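PDB 5Z8O: Cyclase/dehydrase, which is of unknown function but belongs to the START superfamily, whose helix-grip fold is suited to binding lipids or other hydrophobic molecules in a cavity. Local coordinates for residues B[74-78]-B[90-96]; B[47-52]-B[64-70]; B[22-26]-B[36-40]. All coordinates share one frame; numbering follows the deposited sequence.

Three contacts follow one another along the chain, each closing before the next opens, so none nests in or crosses another. From the N terminus, contact 3 comes first: the turn after helix 14-22 meets outer strand 34-42 once helix 27-30 has been passed. Contact 2 then closes the hairpin of strands 48-57 and 60-69, and contact 1 the next hairpin, of strands 75-83 and 86-97. All three reach one antiparallel sheet, where strand 48-57 bonds to 34-42 and strand 60-69 to 75-83. Phe24 of contact 3 packs on Leu51 of contact 2 and Ile76 of contact 1, tying the helical turn to both hairpins.

Contact 1 of 3, residues B[74-78]-B[90-96]; sequences NQIFT and EQRFSIV
Strands 75-78 and 90-96 run antiparallel, 172° between their directions, pairing Gln75 with Ser94 and Phe77 with Arg92 at non-hydrogen-bonded positions and Ile76 with Phe93 and Thr78 with Gln91 at hydrogen-bonded ones. They form a beta hairpin in the middle of the sheet of the helix-grip fold, and they illustrate how one ladder can carry two unlike faces. Reciprocal backbone bonds close both hydrogen-bonded pairs, the shortest from Phe93 N to Ile76 O at 2.7 Å, and Ile95 N to Asn74 O prolongs the ladder beyond the start of strand 75-83.

On the face of Gln75, Phe77, Arg92 and Ser94, the arginine is the centrepiece. Its chain leaves with CG opposite the backbone N (chi1 -175°) and bends at chi3, which lays the guanidinium nearly flat over the Phe77 ring. Arg92 CZ stands 4.0 Å from the ring centroid, an off-centre cation-pi stack in which NH2 lies toward the ring's rim. The guanidinium's edge serves a different partner: NH1 donates almost within its own plane to Gln75 OE1, 2.7 Å away, while the amide plane is turned 87° to it. One face and one edge thus restrict the rotation of the group. Glu90 OE1 comes to the edge of the same phenyl ring.

The face of Ile76, Thr78, Gln91 and Phe93 is the one the helices cover. Ile95 and Phe93 meet helix 14-22, and Phe93 and Gln91 reach helix 119-144. Here Thr78 and Gln91 point alike, and Thr78 OG1, besides a weak bond to Gln91 O, sits 3.5 Å from Gln91 CB.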
ATOM      1  N   ASN B  74      24.409  -4.769  10.377  1.00 37.32           N
ATOM      2  CA  ASN B  74      24.811  -4.184   9.105  1.00 33.34           C
ATOM      3  C   ASN B  74      23.877  -4.564   7.963  1.00 25.07           C
ATOM      4  O   ASN B  74      24.233  -4.374   6.796  1.00 24.07           O
ATOM      5  CB  ASN B  74      26.236  -4.617   8.763  1.00 35.32           C
ATOM      6  CG  ASN B  74      26.372  -6.124   8.653  1.00 41.68           C
ATOM      7  OD1 ASN B  74      25.651  -6.871   9.319  1.00 42.06           O
ATOM      8  ND2 ASN B  74      27.292  -6.579   7.810  1.00 43.84           N
ATOM      9  N   GLN B  75      22.697  -5.096   8.269  1.00 22.51           N
ATOM     10  CA  GLN B  75      21.830  -5.702   7.270  1.00 21.05           C
ATOM     11  C   GLN B  75      20.442  -5.085   7.285  1.00 21.76           C
ATOM     12  O   GLN B  75      19.897  -4.767   8.348  1.00 23.29           O
ATOM     13  CB  GLN B  75      21.694  -7.213   7.487  1.00 27.35           C
ATOM     14  CG  GLN B  75      22.718  -8.050   6.758  1.00 39.94           C
ATOM     15  CD  GLN B  75      22.431  -9.534   6.877  1.00 42.68           C
ATOM     16  OE1 GLN B  75      21.287  -9.966   6.749  1.00 39.99           O
ATOM     17  NE2 GLN B  75      23.473 -10.321   7.110  1.00 47.07           N
ATOM     18  N   ILE B  76      19.875  -4.933   6.092  1.00 20.51           N
ATOM     19  CA  ILE B  76      18.478  -4.566   5.908  1.00 22.90           C
ATOM     20  C   ILE B  76      17.886  -5.598   4.962  1.00 22.38           C
ATOM     21  O   ILE B  76      18.462  -5.885   3.909  1.00 21.52           O
ATOM     22  CB  ILE B  76      18.313  -3.142   5.341  1.00 20.81           C
ATOM     23  CG1 ILE B  76      19.071  -2.126   6.200  1.00 22.02           C
ATOM     24  CG2 ILE B  76      16.837  -2.769   5.249  1.00 20.23           C
ATOM     25  CD1 ILE B  76      18.912  -0.692   5.739  1.00 24.79           C
ATOM     26  N   PHE B  77      16.737  -6.150   5.338  1.00 23.13           N
ATOM     27  CA  PHE B  77      16.087  -7.217   4.589  1.00 22.54           C
ATOM     28  C   PHE B  77      14.624  -6.857   4.407  1.00 22.85           C
ATOM     29  O   PHE B  77      13.902  -6.668   5.392  1.00 26.28           O
ATOM     30  CB  PHE B  77      16.254  -8.552   5.323  1.00 21.96           C
ATOM     31  CG  PHE B  77      15.698  -9.737   4.591  1.00 22.15           C
ATOM     32  CD1 PHE B  77      16.280 -10.187   3.420  1.00 20.46           C
ATOM     33  CD2 PHE B  77      14.639 -10.453   5.123  1.00 27.43           C
ATOM     34  CE1 PHE B  77      15.781 -11.295   2.761  1.00 23.58           C
ATOM     35  CE2 PHE B  77      14.144 -11.568   4.475  1.00 28.23           C
ATOM     36  CZ  PHE B  77      14.711 -11.988   3.292  1.00 22.99           C
ATOM     37  N   THR B  78      14.189  -6.760   3.152  1.00 20.26           N
ATOM     38  CA  THR B  78      12.814  -6.420   2.826  1.00 18.34           C
ATOM     39  C   THR B  78      12.115  -7.617   2.196  1.00 15.61           C
ATOM     40  O   THR B  78      12.724  -8.381   1.440  1.00 14.73           O
ATOM     41  CB  THR B  78      12.744  -5.217   1.877  1.00 16.52           C
ATOM     42  OG1 THR B  78      13.425  -5.524   0.653  1.00 21.93           O
ATOM     43  CG2 THR B  78      13.372  -3.986   2.522  1.00 16.38           C
ATOM     44  N   GLU B  90      12.238 -10.665  -2.117  1.00 19.08           N
ATOM     45  CA  GLU B  90      13.040 -10.603  -0.903  1.00 17.78           C
ATOM     46  C   GLU B  90      14.405 -10.031  -1.255  1.00 18.30           C
ATOM     47  O   GLU B  90      15.115 -10.592  -2.097  1.00 19.11           O
ATOM     48  CB  GLU B  90      13.165 -11.989  -0.275  1.00 21.80           C
ATOM     49  CG  GLU B  90      11.828 -12.559   0.177  1.00 25.03           C
ATOM     50  CD  GLU B  90      11.960 -13.944   0.778  1.00 25.69           C
ATOM     51  OE1 GLU B  90      13.096 -14.459   0.826  1.00 22.85           O
ATOM     52  OE2 GLU B  90      10.927 -14.523   1.176  1.00 27.77           O
ATOM     53  N   GLN B  91      14.755  -8.903  -0.637  1.00 18.60           N
ATOM     54  CA  GLN B  91      15.985  -8.188  -0.956  1.00 20.69           C
ATOM     55  C   GLN B  91      16.767  -7.911   0.319  1.00 21.05           C
ATOM     56  O   GLN B  91      16.213  -7.382   1.288  1.00 20.32           O
ATOM     57  CB  GLN B  91      15.688  -6.880  -1.693  1.00 22.15           C
ATOM     58  CG  GLN B  91      16.938  -6.150  -2.154  1.00 29.92           C
ATOM     59  CD  GLN B  91      16.646  -5.095  -3.196  1.00 32.35           C
ATOM     60  OE1 GLN B  91      17.138  -5.170  -4.321  1.00 31.03           O
ATOM     61  NE2 GLN B  91      15.850  -4.100  -2.826  1.00 38.10           N
ATOM     62  N   ARG B  92      18.049  -8.274   0.323  1.00 21.11           N
ATOM     63  CA  ARG B  92      18.913  -8.103   1.485  1.00 20.07           C
ATOM     64  C   ARG B  92      20.087  -7.201   1.127  1.00 20.51           C
ATOM     65  O   ARG B  92      20.796  -7.463   0.150  1.00 23.81           O
ATOM     66  CB  ARG B  92      19.414  -9.463   1.989  1.00 21.44           C
ATOM     67  CG  ARG B  92      20.227  -9.409   3.264  1.00 25.42           C
ATOM     68  CD  ARG B  92      20.763 -10.790   3.617  1.00 29.83           C
ATOM     69  NE  ARG B  92      19.688 -11.780   3.628  1.00 34.33           N
ATOM     70  CZ  ARG B  92      18.965 -12.099   4.697  1.00 30.96           C
ATOM     71  NH1 ARG B  92      19.196 -11.508   5.861  1.00 30.94           N
ATOM     72  NH2 ARG B  92      18.008 -13.012   4.602  1.00 27.44           N
ATOM     73  N   PHE B  93      20.280  -6.136   1.907  1.00 18.77           N
ATOM     74  CA  PHE B  93      21.448  -5.265   1.801  1.00 22.01           C
ATOM     75  C   PHE B  93      22.395  -5.539   2.961  1.00 22.27           C
ATOM     76  O   PHE B  93      21.971  -5.528   4.119  1.00 16.31           O
ATOM     77  CB  PHE B  93      21.061  -3.784   1.816  1.00 25.11           C
ATOM     78  CG  PHE B  93      20.148  -3.373   0.704  1.00 31.54           C
ATOM     79  CD1 PHE B  93      18.773  -3.385   0.876  1.00 33.37           C
ATOM     80  CD2 PHE B  93      20.664  -2.948  -0.509  1.00 30.93           C
ATOM     81  CE1 PHE B  93      17.931  -2.992  -0.147  1.00 32.39           C
ATOM     82  CE2 PHE B  93      19.829  -2.556  -1.535  1.00 32.26           C
ATOM     83  CZ  PHE B  93      18.460  -2.577  -1.353  1.00 30.93           C
ATOM     84  N   SER B  94      23.673  -5.765   2.652  1.00 19.25           N
ATOM     85  CA  SER B  94      24.717  -5.945   3.658  1.00 26.49           C
ATOM     86  C   SER B  94      25.833  -4.937   3.408  1.00 23.18           C
ATOM     87  O   SER B  94      26.373  -4.871   2.297  1.00 25.74           O
ATOM     88  CB  SER B  94      25.258  -7.375   3.636  1.00 25.68           C
ATOM     89  OG  SER B  94      24.228  -8.302   3.937  1.00 26.16           O
ATOM     90  N   ILE B  95      26.152  -4.138   4.425  1.00 21.21           N
ATOM     91  CA  ILE B  95      27.117  -3.044   4.323  1.00 19.42           C
ATOM     92  C   ILE B  95      28.347  -3.385   5.161  1.00 21.26           C
ATOM     93  O   ILE B  95      28.266  -3.455   6.394  1.00 26.20           O
ATOM     94  CB  ILE B  95      26.493  -1.713   4.763  1.00 24.24           C
ATOM     95  CG1 ILE B  95      25.395  -1.312   3.777  1.00 27.59           C
ATOM     96  CG2 ILE B  95      27.556  -0.627   4.866  1.00 26.45           C
ATOM     97  CD1 ILE B  95      24.405  -0.313   4.329  1.00 33.07           C
ATOM     98  N   VAL B  96      29.479  -3.613   4.505  1.00 20.98           N
ATOM     99  CA  VAL B  96      30.729  -3.978   5.171  1.00 26.71           C
ATOM    100  C   VAL B  96      31.789  -2.926   4.868  1.00 25.89           C
ATOM    101  O   VAL B  96      32.082  -2.662   3.695  1.00 28.39           O
ATOM    102  CB  VAL B  96      31.221  -5.374   4.760  1.00 25.26           C
ATOM    103  CG1 VAL B  96      32.546  -5.680   5.446  1.00 27.04           C
ATOM    104  CG2 VAL B  96      30.186  -6.424   5.114  1.00 26.40           C
TER

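Contact 2 of 3, residues B[47-52]-B[64-70]; sequences RPSQLR and FITAVYY
Tyr70 OH donates to Pro48 O over 2.7 Å, in the carbonyl plane and on a lone pair, a side-chain bond that continues the pairing where the two backbones part. The hairpin of strands 48-57 and 60-69, part of the antiparallel sheet of the helix-grip fold, shows how side chains can finish what a beta ladder begins. Its regular portion pairs Leu51 with Thr66 at a hydrogen-bonded position, Leu51 N giving to Thr66 O at 2.8 Å and the return bond running from Thr66 N. Gln50 with Ala67 and Arg52 with Ile65 are the non-hydrogen-bonded pairs around it. Toward the open end the geometry departs from the ideal, for Val68 N reaches Ser49 O from well above the carbonyl plane, 60° out of it.

Arg47 covers one face of the tyrosine ring. Arg47 and Tyr70 run antiparallel to one another, with Arg47 CD over the ring centre, 4.0 Å from the centroid in a CH-pi contact, while the guanidinium stacks farther along with planes 12° apart. NH1 ends beside Tyr70 CB at 3.5 Å. Asp45 forms a salt bridge with NE, and a water links NH2 to Tyr70 O, so polar partners as well as the ring define the rotation of the group.

Leu51 and Val68 meet on the face that also receives Phe24. On the opposite face Gln50 and Ile65 lie side by side at the dimer interface; Gln50 NE2 bonds to Gln81 of its own chain and to Gln50 of the second subunit, Arg52 forms salt bridges with Asp54 of its own chain and Asp84 of the second subunit, and Ile65 CG2 rests 3.7 Å from Gln50 NE2 of its own chain.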
ATOM      1  N   ARG B  47      12.483   2.430  13.927  1.00 17.46           N
ATOM      2  CA  ARG B  47      12.926   2.008  12.604  1.00 18.18           C
ATOM      3  C   ARG B  47      11.728   1.523  11.794  1.00 17.01           C
ATOM      4  O   ARG B  47      10.893   0.775  12.319  1.00 18.62           O
ATOM      5  CB  ARG B  47      13.983   0.911  12.699  1.00 17.74           C
ATOM      6  CG  ARG B  47      15.347   1.424  13.145  1.00 21.27           C
ATOM      7  CD  ARG B  47      16.405   0.335  13.119  1.00 22.39           C
ATOM      8  NE  ARG B  47      16.124  -0.744  14.060  1.00 21.86           N
ATOM      9  CZ  ARG B  47      16.915  -1.798  14.238  1.00 26.39           C
ATOM     10  NH1 ARG B  47      18.036  -1.912  13.537  1.00 27.11           N
ATOM     11  NH2 ARG B  47      16.588  -2.741  15.113  1.00 26.27           N
ATOM     12  N   PRO B  48      11.601   1.933  10.535  1.00 17.41           N
ATOM     13  CA  PRO B  48      10.444   1.525   9.731  1.00 14.92           C
ATOM     14  C   PRO B  48      10.317   0.012   9.637  1.00 12.47           C
ATOM     15  O   PRO B  48      11.301  -0.706   9.453  1.00 12.75           O
ATOM     16  CB  PRO B  48      10.730   2.150   8.360  1.00 19.13           C
ATOM     17  CG  PRO B  48      11.618   3.316   8.665  1.00 21.80           C
ATOM     18  CD  PRO B  48      12.462   2.899   9.830  1.00 20.76           C
ATOM     19  N   SER B  49       9.082  -0.467   9.772  1.00 16.57           N
ATOM     20  CA  SER B  49       8.781  -1.889   9.676  1.00 17.11           C
ATOM     21  C   SER B  49       7.941  -2.245   8.458  1.00 13.59           C
ATOM     22  O   SER B  49       7.842  -3.433   8.119  1.00 12.96           O
ATOM     23  CB  SER B  49       8.062  -2.365  10.947  1.00 17.39           C
ATOM     24  OG  SER B  49       6.837  -1.679  11.120  1.00 19.88           O
ATOM     25  N   GLN B  50       7.341  -1.259   7.790  1.00 14.44           N
ATOM     26  CA  GLN B  50       6.510  -1.513   6.620  1.00 16.73           C
ATOM     27  C   GLN B  50       6.532  -0.289   5.714  1.00 16.58           C
ATOM     28  O   GLN B  50       6.447   0.845   6.193  1.00 13.81           O
ATOM     29  CB  GLN B  50       5.067  -1.847   7.026  1.00 17.00           C
ATOM     30  CG  GLN B  50       4.181  -2.308   5.872  1.00 17.29           C
ATOM     31  CD  GLN B  50       2.737  -2.520   6.292  1.00 16.22           C
ATOM     32  OE1 GLN B  50       2.175  -1.728   7.047  1.00 17.32           O
ATOM     33  NE2 GLN B  50       2.129  -3.597   5.802  1.00 14.97           N
ATOM     34  N   LEU B  51       6.652  -0.522   4.408  1.00 15.48           N
ATOM     35  CA  LEU B  51       6.759   0.550   3.428  1.00 11.91           C
ATOM     36  C   LEU B  51       5.725   0.376   2.326  1.00 13.60           C
ATOM     37  O   LEU B  51       5.331  -0.744   1.994  1.00 12.78           O
ATOM     38  CB  LEU B  51       8.149   0.601   2.773  1.00 13.83           C
ATOM     39  CG  LEU B  51       9.396   0.643   3.648  1.00 14.68           C
ATOM     40  CD1 LEU B  51      10.638   0.458   2.782  1.00 17.65           C
ATOM     41  CD2 LEU B  51       9.461   1.958   4.413  1.00 18.97           C
ATOM     42  N   ARG B  52       5.314   1.500   1.744  1.00 15.61           N
ATOM     43  CA  ARG B  52       4.673   1.525   0.436  1.00 12.74           C
ATOM     44  C   ARG B  52       5.650   2.107  -0.577  1.00 12.41           C
ATOM     45  O   ARG B  52       6.224   3.177  -0.345  1.00 14.52           O
ATOM     46  CB  ARG B  52       3.384   2.354   0.450  1.00 15.02           C
ATOM     47  CG  ARG B  52       2.839   2.635  -0.951  1.00 12.64           C
ATOM     48  CD  ARG B  52       1.565   3.489  -0.959  1.00 10.91           C
ATOM     49  NE  ARG B  52       1.189   3.832  -2.331  1.00 15.60           N
ATOM     50  CZ  ARG B  52      -0.021   4.233  -2.711  1.00 20.06           C
ATOM     51  NH1 ARG B  52      -1.001   4.342  -1.825  1.00 18.58           N
ATOM     52  NH2 ARG B  52      -0.252   4.519  -3.986  1.00 20.08           N
ATOM     53  N   PHE B  64       3.980  -1.416  -4.305  1.00 20.04           N
ATOM     54  CA  PHE B  64       4.518  -2.525  -3.533  1.00 17.59           C
ATOM     55  C   PHE B  64       4.386  -2.214  -2.049  1.00 19.22           C
ATOM     56  O   PHE B  64       4.752  -1.119  -1.607  1.00 18.11           O
ATOM     57  CB  PHE B  64       5.972  -2.758  -3.932  1.00 18.82           C
ATOM     58  CG  PHE B  64       6.132  -3.033  -5.395  1.00 23.33           C
ATOM     59  CD1 PHE B  64       5.859  -4.285  -5.918  1.00 25.26           C
ATOM     60  CD2 PHE B  64       6.504  -2.016  -6.259  1.00 24.91           C
ATOM     61  CE1 PHE B  64       5.983  -4.525  -7.272  1.00 24.59           C
ATOM     62  CE2 PHE B  64       6.630  -2.250  -7.613  1.00 30.78           C
ATOM     63  CZ  PHE B  64       6.370  -3.506  -8.121  1.00 27.41           C
ATOM     64  N   ILE B  65       3.872  -3.175  -1.284  1.00 15.42           N
ATOM     65  CA  ILE B  65       3.803  -3.083   0.169  1.00 14.63           C
ATOM     66  C   ILE B  65       4.745  -4.126   0.750  1.00 12.17           C
ATOM     67  O   ILE B  65       4.534  -5.331   0.570  1.00 15.70           O
ATOM     68  CB  ILE B  65       2.373  -3.292   0.685  1.00 15.11           C
ATOM     69  CG1 ILE B  65       1.403  -2.360  -0.048  1.00 19.41           C
ATOM     70  CG2 ILE B  65       2.322  -3.073   2.191  1.00 10.04           C
ATOM     71  CD1 ILE B  65       0.121  -3.031  -0.454  1.00 26.52           C
ATOM     72  N   THR B  66       5.775  -3.666   1.459  1.00 16.67           N
ATOM     73  CA  THR B  66       6.886  -4.520   1.857  1.00 16.29           C
ATOM     74  C   THR B  66       7.153  -4.382   3.348  1.00 20.31           C
ATOM     75  O   THR B  66       7.073  -3.284   3.905  1.00 18.90           O
ATOM     76  CB  THR B  66       8.170  -4.182   1.078  1.00 25.51           C
ATOM     77  OG1 THR B  66       8.839  -3.087   1.710  1.00 37.17           O
ATOM     78  CG2 THR B  66       7.848  -3.801  -0.357  1.00 23.84           C
ATOM     79  N   ALA B  67       7.473  -5.503   3.986  1.00 19.65           N
ATOM     80  CA  ALA B  67       7.927  -5.504   5.365  1.00 17.80           C
ATOM     81  C   ALA B  67       9.442  -5.339   5.408  1.00 15.97           C
ATOM     82  O   ALA B  67      10.163  -5.823   4.530  1.00 15.41           O
ATOM     83  CB  ALA B  67       7.521  -6.797   6.075  1.00 16.12           C
ATOM     84  N   VAL B  68       9.918  -4.648   6.441  1.00 14.83           N
ATOM     85  CA  VAL B  68      11.331  -4.340   6.612  1.00 16.94           C
ATOM     86  C   VAL B  68      11.819  -5.032   7.874  1.00 14.05           C
ATOM     87  O   VAL B  68      11.165  -4.960   8.920  1.00 18.22           O
ATOM     88  CB  VAL B  68      11.583  -2.822   6.692  1.00 14.56           C
ATOM     89  CG1 VAL B  68      13.083  -2.534   6.765  1.00 14.17           C
ATOM     90  CG2 VAL B  68      10.959  -2.111   5.498  1.00 15.18           C
ATOM     91  N   TYR B  69      12.965  -5.693   7.772  1.00 18.50           N
ATOM     92  CA  TYR B  69      13.589  -6.366   8.897  1.00 18.96           C
ATOM     93  C   TYR B  69      15.039  -5.932   8.993  1.00 18.45           C
ATOM     94  O   TYR B  69      15.632  -5.455   8.024  1.00 17.93           O
ATOM     95  CB  TYR B  69      13.518  -7.892   8.756  1.00 16.16           C
ATOM     96  CG  TYR B  69      12.118  -8.418   8.572  1.00 16.68           C
ATOM     97  CD1 TYR B  69      11.573  -8.568   7.301  1.00 22.49           C
ATOM     98  CD2 TYR B  69      11.337  -8.759   9.667  1.00 19.71           C
ATOM     99  CE1 TYR B  69      10.290  -9.047   7.127  1.00 19.50           C
ATOM    100  CE2 TYR B  69      10.051  -9.236   9.505  1.00 20.30           C
ATOM    101  CZ  TYR B  69       9.533  -9.380   8.232  1.00 21.65           C
ATOM    102  OH  TYR B  69       8.254  -9.854   8.064  1.00 22.55           O
ATOM    103  N   TYR B  70      15.601  -6.088  10.188  1.00 21.18           N
ATOM    104  CA  TYR B  70      16.986  -5.722  10.462  1.00 22.57           C
ATOM    105  C   TYR B  70      17.620  -6.953  11.096  1.00 23.15           C
ATOM    106  O   TYR B  70      17.824  -7.006  12.315  1.00 20.31           O
ATOM    107  CB  TYR B  70      17.049  -4.480  11.351  1.00 22.07           C
ATOM    108  CG  TYR B  70      16.238  -3.342  10.770  1.00 18.75           C
ATOM    109  CD1 TYR B  70      16.774  -2.501   9.802  1.00 20.89           C
ATOM    110  CD2 TYR B  70      14.920  -3.135  11.161  1.00 21.36           C
ATOM    111  CE1 TYR B  70      16.026  -1.473   9.261  1.00 21.70           C
ATOM    112  CE2 TYR B  70      14.164  -2.110  10.622  1.00 17.18           C
ATOM    113  CZ  TYR B  70      14.723  -1.283   9.674  1.00 18.05           C
ATOM    114  OH  TYR B  70      13.978  -0.264   9.134  1.00 14.69           O
TER
HETATM  115  O   HOH W   1      17.665  -5.394  14.978  1.00 38.93           O

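Contact 3 of 3, residues B[22-26]-B[36-40]; sequences SDFEA and GCWIL
Two torsions set this contact: Cys37 turns SG opposite its own backbone N (chi1 -177°), toward the carbonyl of Phe24, and Glu25 holds its chain extended beyond CG (chi2 -173°), which carries its carboxylate along strand 36-40 to Ile39. The case exemplifies how, in this helix-grip fold, the link between helices 14-22 and 27-30 packs on strand 34-42: Asp23 centres an inverse gamma turn, and a 3-10 turn follows at 24-26. Strand 34-42 is outermost within this chain; Trp38 and Leu40 spend their backbone bonds on strand 48-57, whereas the N-H of Ile39 faces the turn. Ile39 N donates to Glu25 OE2 over 3.1 Å, almost straight, meeting the oxygen on its anti side and 19° out of the carboxylate plane.

The aliphatic part of the same glutamate is used too. It meets Ile39 at about a right angle, with CG 3.7 Å from Ile39 CG1, and CG also lies against Cys37 O at 3.3 Å. Nearer the start of strand 36-40, Cys37 SG and CB both touch Phe24 O, and SG packs on Phe24 CB at 3.8 Å. The Phe24 ring leads away from strand 36-40 into the interior, against Leu51 and Val68, so the 3-10 turn joins the strand edge to the concave side of the sheet.

One carboxylate oxygen thus stands in for the carbonyl of a neighbouring strand, and the peptide N-H directed at it would be expected to favour the ionised form of Glu25 modestly.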
ATOM      1  N   SER B  22      18.911   3.289   4.222  1.00 24.10           N
ATOM      2  CA  SER B  22      17.870   3.301   5.244  1.00 24.04           C
ATOM      3  C   SER B  22      16.875   4.440   5.067  1.00 24.72           C
ATOM      4  O   SER B  22      15.771   4.372   5.621  1.00 21.11           O
ATOM      5  CB  SER B  22      18.496   3.398   6.637  1.00 22.93           C
ATOM      6  OG  SER B  22      19.097   4.663   6.834  0.60 23.81           O
ATOM      7  N   ASP B  23      17.242   5.484   4.324  1.00 17.80           N
ATOM      8  CA  ASP B  23      16.373   6.640   4.105  1.00 18.29           C
ATOM      9  C   ASP B  23      15.375   6.293   3.005  1.00 16.66           C
ATOM     10  O   ASP B  23      15.471   6.746   1.862  1.00 17.15           O
ATOM     11  CB  ASP B  23      17.194   7.867   3.737  1.00 21.91           C
ATOM     12  CG  ASP B  23      16.398   9.149   3.833  1.00 27.57           C
ATOM     13  OD1 ASP B  23      15.171   9.082   4.062  1.00 27.95           O
ATOM     14  OD2 ASP B  23      17.000  10.226   3.650  1.00 28.22           O
ATOM     15  N   PHE B  24      14.387   5.473   3.375  1.00 17.48           N
ATOM     16  CA  PHE B  24      13.467   4.923   2.381  1.00 19.66           C
ATOM     17  C   PHE B  24      12.659   6.017   1.696  1.00 18.44           C
ATOM     18  O   PHE B  24      12.434   5.963   0.482  1.00 16.76           O
ATOM     19  CB  PHE B  24      12.536   3.903   3.033  1.00 21.85           C
ATOM     20  CG  PHE B  24      13.257   2.779   3.712  1.00 21.26           C
ATOM     21  CD1 PHE B  24      13.971   1.854   2.969  1.00 20.28           C
ATOM     22  CD2 PHE B  24      13.217   2.643   5.089  1.00 22.79           C
ATOM     23  CE1 PHE B  24      14.635   0.817   3.585  1.00 21.11           C
ATOM     24  CE2 PHE B  24      13.880   1.606   5.713  1.00 22.75           C
ATOM     25  CZ  PHE B  24      14.590   0.691   4.960  1.00 22.50           C
ATOM     26  N   GLU B  25      12.210   7.018   2.456  1.00 12.21           N
ATOM     27  CA  GLU B  25      11.382   8.058   1.862  1.00 20.49           C
ATOM     28  C   GLU B  25      12.165   8.990   0.946  1.00 15.73           C
ATOM     29  O   GLU B  25      11.545   9.756   0.201  1.00 17.09           O
ATOM     30  CB  GLU B  25      10.671   8.847   2.964  1.00 21.40           C
ATOM     31  CG  GLU B  25       9.622   8.011   3.692  1.00 22.12           C
ATOM     32  CD  GLU B  25       8.785   8.810   4.676  1.00 30.53           C
ATOM     33  OE1 GLU B  25       9.265   9.855   5.168  1.00 31.16           O
ATOM     34  OE2 GLU B  25       7.641   8.384   4.958  1.00 25.79           O
ATOM     35  N   ALA B  26      13.495   8.934   0.961  1.00 17.99           N
ATOM     36  CA  ALA B  26      14.307   9.690   0.016  1.00 17.89           C
ATOM     37  C   ALA B  26      14.618   8.912  -1.257  1.00 20.66           C
ATOM     38  O   ALA B  26      15.234   9.474  -2.170  1.00 19.40           O
ATOM     39  CB  ALA B  26      15.617  10.140   0.671  1.00 17.35           C
ATOM     40  N   GLY B  36       7.354   7.388  -5.354  1.00 19.01           N
ATOM     41  CA  GLY B  36       7.047   7.669  -3.967  1.00 22.63           C
ATOM     42  C   GLY B  36       7.419   6.505  -3.082  1.00 18.91           C
ATOM     43  O   GLY B  36       7.414   5.348  -3.513  1.00 16.14           O
ATOM     44  N   CYS B  37       7.739   6.816  -1.833  1.00 15.48           N
ATOM     45  CA  CYS B  37       7.985   5.788  -0.834  1.00 20.44           C
ATOM     46  C   CYS B  37       7.547   6.345   0.508  1.00 21.53           C
ATOM     47  O   CYS B  37       7.964   7.441   0.892  1.00 20.92           O
ATOM     48  CB  CYS B  37       9.457   5.374  -0.795  1.00 19.31           C
ATOM     49  SG  CYS B  37       9.783   4.033   0.368  1.00 19.97           S
ATOM     50  N   TRP B  38       6.709   5.590   1.213  1.00 14.54           N
ATOM     51  CA  TRP B  38       6.134   6.050   2.465  1.00 14.53           C
ATOM     52  C   TRP B  38       6.308   4.988   3.535  1.00 17.77           C
ATOM     53  O   TRP B  38       6.070   3.801   3.294  1.00 16.73           O
ATOM     54  CB  TRP B  38       4.645   6.382   2.315  1.00 17.49           C
ATOM     55  CG  TRP B  38       4.380   7.459   1.326  1.00 17.73           C
ATOM     56  CD1 TRP B  38       4.241   8.795   1.579  1.00 23.20           C
ATOM     57  CD2 TRP B  38       4.188   7.293  -0.082  1.00 19.18           C
ATOM     58  NE1 TRP B  38       3.994   9.471   0.408  1.00 25.00           N
ATOM     59  CE2 TRP B  38       3.951   8.571  -0.625  1.00 22.80           C
ATOM     60  CE3 TRP B  38       4.199   6.186  -0.939  1.00 24.75           C
ATOM     61  CZ2 TRP B  38       3.728   8.774  -1.987  1.00 24.78           C
ATOM     62  CZ3 TRP B  38       3.973   6.390  -2.290  1.00 27.19           C
ATOM     63  CH2 TRP B  38       3.741   7.675  -2.799  1.00 25.67           C
ATOM     64  N   ILE B  39       6.723   5.431   4.715  1.00 18.25           N
ATOM     65  CA  ILE B  39       6.806   4.568   5.888  1.00 19.89           C
ATOM     66  C   ILE B  39       5.399   4.357   6.434  1.00 19.22           C
ATOM     67  O   ILE B  39       4.722   5.316   6.821  1.00 15.62           O
ATOM     68  CB  ILE B  39       7.729   5.184   6.945  1.00 18.65           C
ATOM     69  CG1 ILE B  39       9.114   5.419   6.338  1.00 18.22           C
ATOM     70  CG2 ILE B  39       7.803   4.299   8.181  1.00 17.83           C
ATOM     71  CD1 ILE B  39      10.071   6.120   7.258  1.00 23.18           C
ATOM     72  N   LEU B  40       4.948   3.103   6.444  1.00 17.63           N
ATOM     73  CA  LEU B  40       3.604   2.772   6.907  1.00 15.69           C
ATOM     74  C   LEU B  40       3.555   2.424   8.389  1.00 21.16           C
ATOM     75  O   LEU B  40       2.544   2.695   9.050  1.00 21.26           O
ATOM     76  CB  LEU B  40       3.040   1.599   6.098  1.00 12.72           C
ATOM     77  CG  LEU B  40       2.826   1.830   4.602  1.00 17.45           C
ATOM     78  CD1 LEU B  40       2.310   0.562   3.931  1.00 13.60           C
ATOM     79  CD2 LEU B  40       1.860   2.990   4.371  1.00 20.07           C
TER